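Local structure of phenylurea hydrolase B (Mycobacterium brisbanense, 4WHB) at residues W56-Y61 against V419-D424; I6-L11 against D51-W56. The protein probably hydrolyses non-peptide carbon-nitrogen bonds as a zinc-binding amidohydrolase, acting on phenylurea herbicides such as diuron. All coordinates share one frame; numbering follows the deposited sequence.

Contact 1: W56-Y61 against V419-D424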
ATOM      1  N   TRP C  56      -6.465  54.020   9.240  1.00 28.83           N
ATOM      2  CA  TRP C  56      -7.830  53.572   9.335  1.00 17.99           C
ATOM      3  C   TRP C  56      -7.955  52.717  10.537  1.00 17.49           C
ATOM      4  O   TRP C  56      -6.986  52.092  10.994  1.00 18.14           O
ATOM      5  CB  TRP C  56      -8.194  52.709   8.125  1.00 27.62           C
ATOM      6  CG  TRP C  56      -8.775  53.497   7.027  1.00 15.49           C
ATOM      7  CD1 TRP C  56     -10.087  53.574   6.678  1.00 17.20           C
ATOM      8  CD2 TRP C  56      -8.061  54.353   6.141  1.00  9.96           C
ATOM      9  NE1 TRP C  56     -10.229  54.455   5.642  1.00 15.80           N
ATOM     10  CE2 TRP C  56      -8.998  54.929   5.282  1.00 13.18           C
ATOM     11  CE3 TRP C  56      -6.713  54.677   5.990  1.00 17.99           C
ATOM     12  CZ2 TRP C  56      -8.650  55.846   4.324  1.00 20.63           C
ATOM     13  CZ3 TRP C  56      -6.363  55.577   4.997  1.00 22.49           C
ATOM     14  CH2 TRP C  56      -7.326  56.132   4.167  1.00 22.73           C
ATOM     15  N   MET C  57      -9.165  52.665  11.073  1.00 24.58           N
ATOM     16  CA  MET C  57      -9.490  51.632  12.052  1.00 32.56           C
ATOM     17  C   MET C  57     -10.578  50.764  11.471  1.00 27.91           C
ATOM     18  O   MET C  57     -11.642  51.251  11.055  1.00 27.31           O
ATOM     19  CB  MET C  57      -9.953  52.221  13.381  1.00 31.13           C
ATOM     20  CG  MET C  57      -8.869  52.281  14.449  1.00 32.41           C
ATOM     21  SD  MET C  57      -9.554  52.757  16.034  1.00 33.16           S
ATOM     22  CE  MET C  57     -10.892  51.612  16.178  1.00  9.30           C
ATOM     23  N   VAL C  58     -10.292  49.470  11.416  1.00 23.48           N
ATOM     24  CA  VAL C  58     -11.322  48.481  11.134  1.00 29.10           C
ATOM     25  C   VAL C  58     -11.450  47.688  12.423  1.00 24.47           C
ATOM     26  O   VAL C  58     -10.501  47.665  13.241  1.00 21.95           O
ATOM     27  CB  VAL C  58     -10.958  47.576   9.963  1.00 21.64           C
ATOM     28  CG1 VAL C  58     -10.908  48.375   8.674  1.00 30.53           C
ATOM     29  CG2 VAL C  58      -9.620  46.907  10.198  1.00 17.24           C
ATOM     30  N   PRO C  59     -12.617  47.084  12.642  1.00 10.72           N
ATOM     31  CA  PRO C  59     -12.722  46.252  13.831  1.00 17.39           C
ATOM     32  C   PRO C  59     -11.679  45.135  13.746  1.00 10.33           C
ATOM     33  O   PRO C  59     -11.410  44.653  12.655  1.00  4.69           O
ATOM     34  CB  PRO C  59     -14.163  45.708  13.777  1.00 23.23           C
ATOM     35  CG  PRO C  59     -14.659  46.090  12.433  1.00 27.22           C
ATOM     36  CD  PRO C  59     -13.894  47.262  11.955  1.00 12.81           C
ATOM     37  N   GLY C  60     -11.079  44.780  14.892  1.00 18.25           N
ATOM     38  CA  GLY C  60     -10.126  43.677  14.954  1.00 19.52           C
ATOM     39  C   GLY C  60     -10.697  42.458  14.255  1.00 23.32           C
ATOM     40  O   GLY C  60     -11.852  42.085  14.467  1.00 22.36           O
ATOM     41  N   TYR C  61      -9.908  41.853  13.379  1.00 24.46           N
ATOM     42  CA  TYR C  61     -10.414  40.762  12.535  1.00 31.99           C
ATOM     43  C   TYR C  61     -10.807  39.571  13.397  1.00 33.69           C
ATOM     44  O   TYR C  61     -10.196  39.274  14.425  1.00 24.54           O
ATOM     45  CB  TYR C  61      -9.414  40.362  11.454  1.00 12.77           C
ATOM     46  CG  TYR C  61      -8.859  41.572  10.708  1.00 14.29           C
ATOM     47  CD1 TYR C  61      -9.675  42.449  10.016  1.00 12.58           C
ATOM     48  CD2 TYR C  61      -7.493  41.846  10.724  1.00 24.10           C
ATOM     49  CE1 TYR C  61      -9.145  43.534   9.351  1.00 16.24           C
ATOM     50  CE2 TYR C  61      -6.953  42.942  10.069  1.00 24.46           C
ATOM     51  CZ  TYR C  61      -7.779  43.780   9.383  1.00 19.05           C
ATOM     52  OH  TYR C  61      -7.217  44.859   8.731  1.00 18.92           O
ATOM     53  N   VAL C 419      -7.554  47.197  14.675  1.00 14.61           N
ATOM     54  CA  VAL C 419      -6.415  47.166  13.807  1.00 15.78           C
ATOM     55  C   VAL C 419      -6.358  48.508  13.078  1.00 16.21           C
ATOM     56  O   VAL C 419      -7.419  49.033  12.642  1.00 12.15           O
ATOM     57  CB  VAL C 419      -6.572  46.051  12.795  1.00 26.59           C
ATOM     58  CG1 VAL C 419      -5.293  45.917  11.990  1.00 32.15           C
ATOM     59  CG2 VAL C 419      -6.920  44.728  13.488  1.00 28.31           C
ATOM     60  N   LEU C 420      -5.156  49.091  12.982  1.00  9.96           N
ATOM     61  CA  LEU C 420      -4.996  50.312  12.232  1.00 17.44           C
ATOM     62  C   LEU C 420      -4.361  50.024  10.876  1.00 21.40           C
ATOM     63  O   LEU C 420      -3.326  49.349  10.812  1.00 21.52           O
ATOM     64  CB  LEU C 420      -4.118  51.287  13.003  1.00 27.65           C
ATOM     65  CG  LEU C 420      -4.764  52.193  14.063  1.00 26.92           C
ATOM     66  CD1 LEU C 420      -4.155  51.791  15.398  1.00 45.84           C
ATOM     67  CD2 LEU C 420      -4.449  53.667  13.773  1.00 41.78           C
ATOM     68  N   LEU C 421      -4.939  50.524   9.796  1.00 19.72           N
ATOM     69  CA  LEU C 421      -4.369  50.243   8.460  1.00 21.11           C
ATOM     70  C   LEU C 421      -3.563  51.416   7.912  1.00 26.43           C
ATOM     71  O   LEU C 421      -3.551  52.488   8.483  1.00 38.32           O
ATOM     72  CB  LEU C 421      -5.478  49.874   7.461  1.00 19.04           C
ATOM     73  CG  LEU C 421      -6.341  48.692   7.840  1.00  8.39           C
ATOM     74  CD1 LEU C 421      -7.401  48.507   6.806  1.00 11.67           C
ATOM     75  CD2 LEU C 421      -5.477  47.443   7.961  1.00 10.44           C
ATOM     76  N   ASP C 422      -2.900  51.198   6.788  1.00 36.54           N
ATOM     77  CA  ASP C 422      -2.087  52.257   6.135  1.00 35.58           C
ATOM     78  C   ASP C 422      -2.793  52.931   4.955  1.00 31.73           C
ATOM     79  O   ASP C 422      -2.382  53.987   4.523  1.00 23.35           O
ATOM     80  CB  ASP C 422      -0.779  51.637   5.578  1.00 25.93           C
ATOM     81  CG  ASP C 422       0.372  52.546   5.641  1.00 22.57           C
ATOM     82  OD1 ASP C 422       0.153  53.747   5.824  1.00 42.32           O
ATOM     83  OD2 ASP C 422       1.508  52.049   5.533  1.00 23.81           O
ATOM     84  N   GLN C 423      -3.849  52.312   4.439  1.00 49.91           N
ATOM     85  CA  GLN C 423      -4.394  52.687   3.155  1.00 40.79           C
ATOM     86  C   GLN C 423      -5.890  52.308   3.031  1.00 26.95           C
ATOM     87  O   GLN C 423      -6.394  51.497   3.799  1.00 16.95           O
ATOM     88  CB  GLN C 423      -3.547  52.027   2.057  1.00 24.24           C
ATOM     89  CG  GLN C 423      -2.398  52.913   1.592  1.00 47.81           C
ATOM     90  CD  GLN C 423      -1.164  52.152   1.196  1.00 46.38           C
ATOM     91  OE1 GLN C 423      -0.126  52.315   1.841  1.00 41.64           O
ATOM     92  NE2 GLN C 423      -1.265  51.306   0.150  1.00 27.17           N
ATOM     93  N   ASP C 424      -6.566  52.892   2.040  1.00 20.59           N
ATOM     94  CA  ASP C 424      -8.001  52.725   1.839  1.00 16.01           C
ATOM     95  C   ASP C 424      -8.353  51.263   1.712  1.00 25.70           C
ATOM     96  O   ASP C 424      -7.854  50.590   0.810  1.00 21.75           O
ATOM     97  CB  ASP C 424      -8.443  53.457   0.556  1.00 19.82           C
ATOM     98  CG  ASP C 424      -9.526  54.494   0.794  1.00 20.64           C
ATOM     99  OD1 ASP C 424      -9.260  55.403   1.560  1.00 47.46           O
ATOM    100  OD2 ASP C 424     -10.611  54.493   0.206  1.00 17.99           O
TER
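Leu421 N donates to Trp56 O at 2.8 Å, and Val58 N to Val419 O at 3.2 Å; these two bonds join strand 56-63, the strand on which the chain enters the amidohydrolase barrel, antiparallel to strand 418-421 of the small beta domain. Two weak bonds, Trp56 N to Leu421 O and Val419 N to Val58 O, return in the other direction, and the short strand axes are inclined at 141°. Next to the Val58-Val419 pair, Met57 and Leu420 form a non-hydrogen-bonded pair. Their side chains share a face of the sheet, where Met57 CG lies 4.1 Å from Leu420 CG; Val9 and Leu11 of strand 9-11 also pack on Met57. Val58, Val419 and Leu421 lie on the other face, the one Trp56 also points to: Val58 CG1 runs crosswise to Leu421 and touches its CD1, while CG2 leans on Val419 CB. Past the pairing, a chi1 of -92°, off any staggered position, sets the indole of Trp56 beside the partner chain where that chain leaves the sheet. Asp424 CA sits over one face of the six-membered ring, 4.2 Å from its centroid, a CH-pi contact, with the carbonyl oxygen of Gln423 above the same indole. At the opposite end the chain bends at Gly60, whose CA rests against Val419 CG2, and Tyr61 folds back so that its ring lies against Val419. Val419 CG2 covers a face of the phenol as a second CH-pi contact, 4.2 Å from the ring centroid and 26° off its normal.

Contact 2: I6-L11 against D51-W56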
ATOM      1  N   ILE C   6      -7.082  57.404  20.721  1.00 33.16           N
ATOM      2  CA  ILE C   6      -6.607  57.284  19.358  1.00 14.27           C
ATOM      3  C   ILE C   6      -7.322  58.327  18.537  1.00 12.82           C
ATOM      4  O   ILE C   6      -8.521  58.282  18.347  1.00 12.40           O
ATOM      5  CB  ILE C   6      -6.880  55.923  18.749  1.00 14.37           C
ATOM      6  CG1 ILE C   6      -6.394  54.823  19.666  1.00 13.16           C
ATOM      7  CG2 ILE C   6      -6.149  55.819  17.420  1.00 17.80           C
ATOM      8  CD1 ILE C   6      -7.507  54.145  20.453  1.00 18.95           C
ATOM      9  N   THR C   7      -6.546  59.251  18.016  1.00 19.94           N
ATOM     10  CA  THR C   7      -7.053  60.495  17.475  1.00 20.91           C
ATOM     11  C   THR C   7      -6.976  60.588  15.936  1.00 27.30           C
ATOM     12  O   THR C   7      -6.046  60.049  15.334  1.00 22.47           O
ATOM     13  CB  THR C   7      -6.251  61.667  18.055  1.00 22.63           C
ATOM     14  OG1 THR C   7      -4.872  61.551  17.678  1.00 15.00           O
ATOM     15  CG2 THR C   7      -6.345  61.655  19.571  1.00 32.06           C
ATOM     16  N   ASN C   8      -7.933  61.301  15.324  1.00 21.22           N
ATOM     17  CA  ASN C   8      -7.931  61.542  13.900  1.00 23.66           C
ATOM     18  C   ASN C   8      -7.965  60.244  13.079  1.00 42.38           C
ATOM     19  O   ASN C   8      -7.249  60.093  12.063  1.00 37.35           O
ATOM     20  CB  ASN C   8      -6.696  62.357  13.497  1.00 33.54           C
ATOM     21  CG  ASN C   8      -6.963  63.335  12.316  1.00 34.95           C
ATOM     22  OD1 ASN C   8      -8.003  63.300  11.642  1.00  4.78           O
ATOM     23  ND2 ASN C   8      -6.012  64.228  12.088  1.00 52.71           N
ATOM     24  N   VAL C   9      -8.817  59.307  13.503  1.00 31.83           N
ATOM     25  CA  VAL C   9      -8.992  58.054  12.780  1.00 22.46           C
ATOM     26  C   VAL C   9     -10.138  58.224  11.794  1.00 31.46           C
ATOM     27  O   VAL C   9     -11.103  58.968  12.033  1.00 37.56           O
ATOM     28  CB  VAL C   9      -9.299  56.900  13.731  1.00 25.55           C
ATOM     29  CG1 VAL C   9      -9.290  55.596  12.997  1.00 24.54           C
ATOM     30  CG2 VAL C   9      -8.291  56.849  14.893  1.00 27.99           C
ATOM     31  N   THR C  10     -10.001  57.572  10.642  1.00 30.54           N
ATOM     32  CA  THR C  10     -11.075  57.457   9.674  1.00 24.95           C
ATOM     33  C   THR C  10     -11.688  56.064   9.902  1.00 32.45           C
ATOM     34  O   THR C  10     -11.077  55.017   9.518  1.00 26.08           O
ATOM     35  CB  THR C  10     -10.517  57.557   8.266  1.00 29.55           C
ATOM     36  OG1 THR C  10      -9.532  58.588   8.212  1.00 31.63           O
ATOM     37  CG2 THR C  10     -11.659  57.861   7.285  1.00 45.57           C
ATOM     38  N   LEU C  11     -12.866  56.027  10.528  1.00 32.74           N
ATOM     39  CA  LEU C  11     -13.354  54.793  11.112  1.00 21.14           C
ATOM     40  C   LEU C  11     -14.313  53.968  10.233  1.00 38.81           C
ATOM     41  O   LEU C  11     -15.374  54.468   9.805  1.00 34.40           O
ATOM     42  CB  LEU C  11     -14.055  55.110  12.418  1.00 27.74           C
ATOM     43  CG  LEU C  11     -14.635  53.837  13.110  1.00 12.92           C
ATOM     44  CD1 LEU C  11     -13.595  52.724  13.373  1.00  9.91           C
ATOM     45  CD2 LEU C  11     -15.386  54.155  14.390  1.00 19.31           C
ATOM     46  N   ASP C  51      -1.504  58.406  17.924  1.00 37.92           N
ATOM     47  CA  ASP C  51      -1.765  59.270  16.769  1.00 35.27           C
ATOM     48  C   ASP C  51      -2.361  58.446  15.648  1.00 32.59           C
ATOM     49  O   ASP C  51      -1.748  57.513  15.173  1.00 33.68           O
ATOM     50  CB  ASP C  51      -0.471  59.948  16.306  1.00 23.61           C
ATOM     51  CG  ASP C  51      -0.681  60.822  15.108  1.00 22.92           C
ATOM     52  OD1 ASP C  51      -1.139  61.960  15.285  1.00 16.49           O
ATOM     53  OD2 ASP C  51      -0.382  60.381  13.984  1.00 43.52           O
ATOM     54  N   GLY C  52      -3.562  58.786  15.215  1.00 43.28           N
ATOM     55  CA  GLY C  52      -4.236  58.028  14.161  1.00 48.22           C
ATOM     56  C   GLY C  52      -4.318  58.713  12.811  1.00 38.43           C
ATOM     57  O   GLY C  52      -5.017  58.212  11.935  1.00 28.05           O
ATOM     58  N   ASN C  53      -3.614  59.829  12.642  1.00 32.90           N
ATOM     59  CA  ASN C  53      -3.604  60.521  11.351  1.00 28.17           C
ATOM     60  C   ASN C  53      -3.147  59.567  10.235  1.00 37.20           C
ATOM     61  O   ASN C  53      -2.297  58.663  10.445  1.00 41.89           O
ATOM     62  CB  ASN C  53      -2.675  61.740  11.368  1.00 35.88           C
ATOM     63  CG  ASN C  53      -2.738  62.529  12.674  1.00 40.10           C
ATOM     64  OD1 ASN C  53      -3.610  62.296  13.523  1.00 36.23           O
ATOM     65  ND2 ASN C  53      -1.798  63.448  12.842  1.00 23.04           N
ATOM     66  N   ARG C  54      -3.759  59.727   9.064  1.00 31.09           N
ATOM     67  CA  ARG C  54      -3.332  58.987   7.893  1.00 37.85           C
ATOM     68  C   ARG C  54      -3.474  57.492   8.105  1.00 38.48           C
ATOM     69  O   ARG C  54      -2.763  56.735   7.477  1.00 50.57           O
ATOM     70  CB  ARG C  54      -1.864  59.312   7.534  1.00 24.04           C
ATOM     71  CG  ARG C  54      -1.517  60.785   7.519  1.00 19.45           C
ATOM     72  CD  ARG C  54      -2.010  61.415   6.222  1.00 26.42           C
ATOM     73  NE  ARG C  54      -1.857  62.858   6.216  1.00 35.53           N
ATOM     74  CZ  ARG C  54      -2.547  63.675   6.999  1.00 37.73           C
ATOM     75  NH1 ARG C  54      -3.413  63.223   7.866  1.00 52.81           N
ATOM     76  NH2 ARG C  54      -2.370  64.976   6.950  1.00 36.10           N
ATOM     77  N   ARG C  55      -4.376  57.056   8.976  1.00 21.35           N
ATOM     78  CA  ARG C  55      -4.645  55.633   9.113  1.00 24.58           C
ATOM     79  C   ARG C  55      -6.135  55.308   9.178  1.00 30.17           C
ATOM     80  O   ARG C  55      -6.963  56.206   9.178  1.00 30.24           O
ATOM     81  CB  ARG C  55      -3.933  55.076  10.349  1.00 30.88           C
ATOM     82  CG  ARG C  55      -2.457  54.860  10.121  1.00 41.39           C
ATOM     83  CD  ARG C  55      -1.677  54.962  11.397  1.00 45.40           C
ATOM     84  NE  ARG C  55      -0.235  54.805  11.130  1.00 38.03           N
ATOM     85  CZ  ARG C  55       0.516  55.716  10.516  1.00 37.77           C
ATOM     86  NH1 ARG C  55      -0.000  56.854  10.101  1.00 36.86           N
ATOM     87  NH2 ARG C  55       1.803  55.501  10.340  1.00 47.77           N
ATOM     88  N   TRP C  56      -6.465  54.020   9.240  1.00 28.83           N
ATOM     89  CA  TRP C  56      -7.830  53.572   9.335  1.00 17.99           C
ATOM     90  C   TRP C  56      -7.955  52.717  10.537  1.00 17.49           C
ATOM     91  O   TRP C  56      -6.986  52.092  10.994  1.00 18.14           O
ATOM     92  CB  TRP C  56      -8.194  52.709   8.125  1.00 27.62           C
ATOM     93  CG  TRP C  56      -8.775  53.497   7.027  1.00 15.49           C
ATOM     94  CD1 TRP C  56     -10.087  53.574   6.678  1.00 17.20           C
ATOM     95  CD2 TRP C  56      -8.061  54.353   6.141  1.00  9.96           C
ATOM     96  NE1 TRP C  56     -10.229  54.455   5.642  1.00 15.80           N
ATOM     97  CE2 TRP C  56      -8.998  54.929   5.282  1.00 13.18           C
ATOM     98  CE3 TRP C  56      -6.713  54.677   5.990  1.00 17.99           C
ATOM     99  CZ2 TRP C  56      -8.650  55.846   4.324  1.00 20.63           C
ATOM    100  CZ3 TRP C  56      -6.363  55.577   4.997  1.00 22.49           C
ATOM    101  CH2 TRP C  56      -7.326  56.132   4.167  1.00 22.73           C
TER
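At the edge of the small beta domain, parallel strands 4-7 and 48-51 end in a bridge between Thr7 and Asp51; a second parallel bridge, Thr10 with Trp56, follows in another sheet after the chain turns at Asn8. Gly52 N reaches Thr7 O at 2.8 Å, but the bond is weak, bent to 124°. Gly52, having no side chain, lies close against the Thr7 carbonyl and Val9, and opens a type II turn closed by Arg55 N on Gly52 O. At the exposed corner, Asn8 ND2 makes a weak bond to Asn53 OD1, the two amide planes being 65° apart. Arg55 NH1 bonds back to Asn53 O within the turn, 2.9 Å away and nearly in the guanidinium plane, while NE bonds weakly to Thr436. Thr10 runs alongside Trp56, its CB over the five-membered ring at 4.2 Å from the centroid, and Val9 CG1 packs on the Trp56 carbonyl carbon. By way of a corner in one segment and a turn in the other, both pass from the small beta domain into the sheet at the start of the TIM barrel, as in the amidohydrolase superfamily.

Contacts 1 and 2 share Trp56, and their centres lie about 9 Å apart. Strand 56-63 is their common element, with strand 9-11 parallel on one flank and strand 418-421 antiparallel on the other, so the N-terminal and C-terminal parts of the chain meet in one sheet. The two contacts also touch directly: Met57 CB lies 3.5 Å from Val9 CG1, and Leu420 CD2 lies 3.7 Å from Arg55 CB. Along the chain, contact 2 closes before contact 1 opens. Neither contact includes His273 or Asp344, which bind zinc in this protein, although none is modelled in this chain; both lie away from that site, at the junction of the beta domain with the barrel.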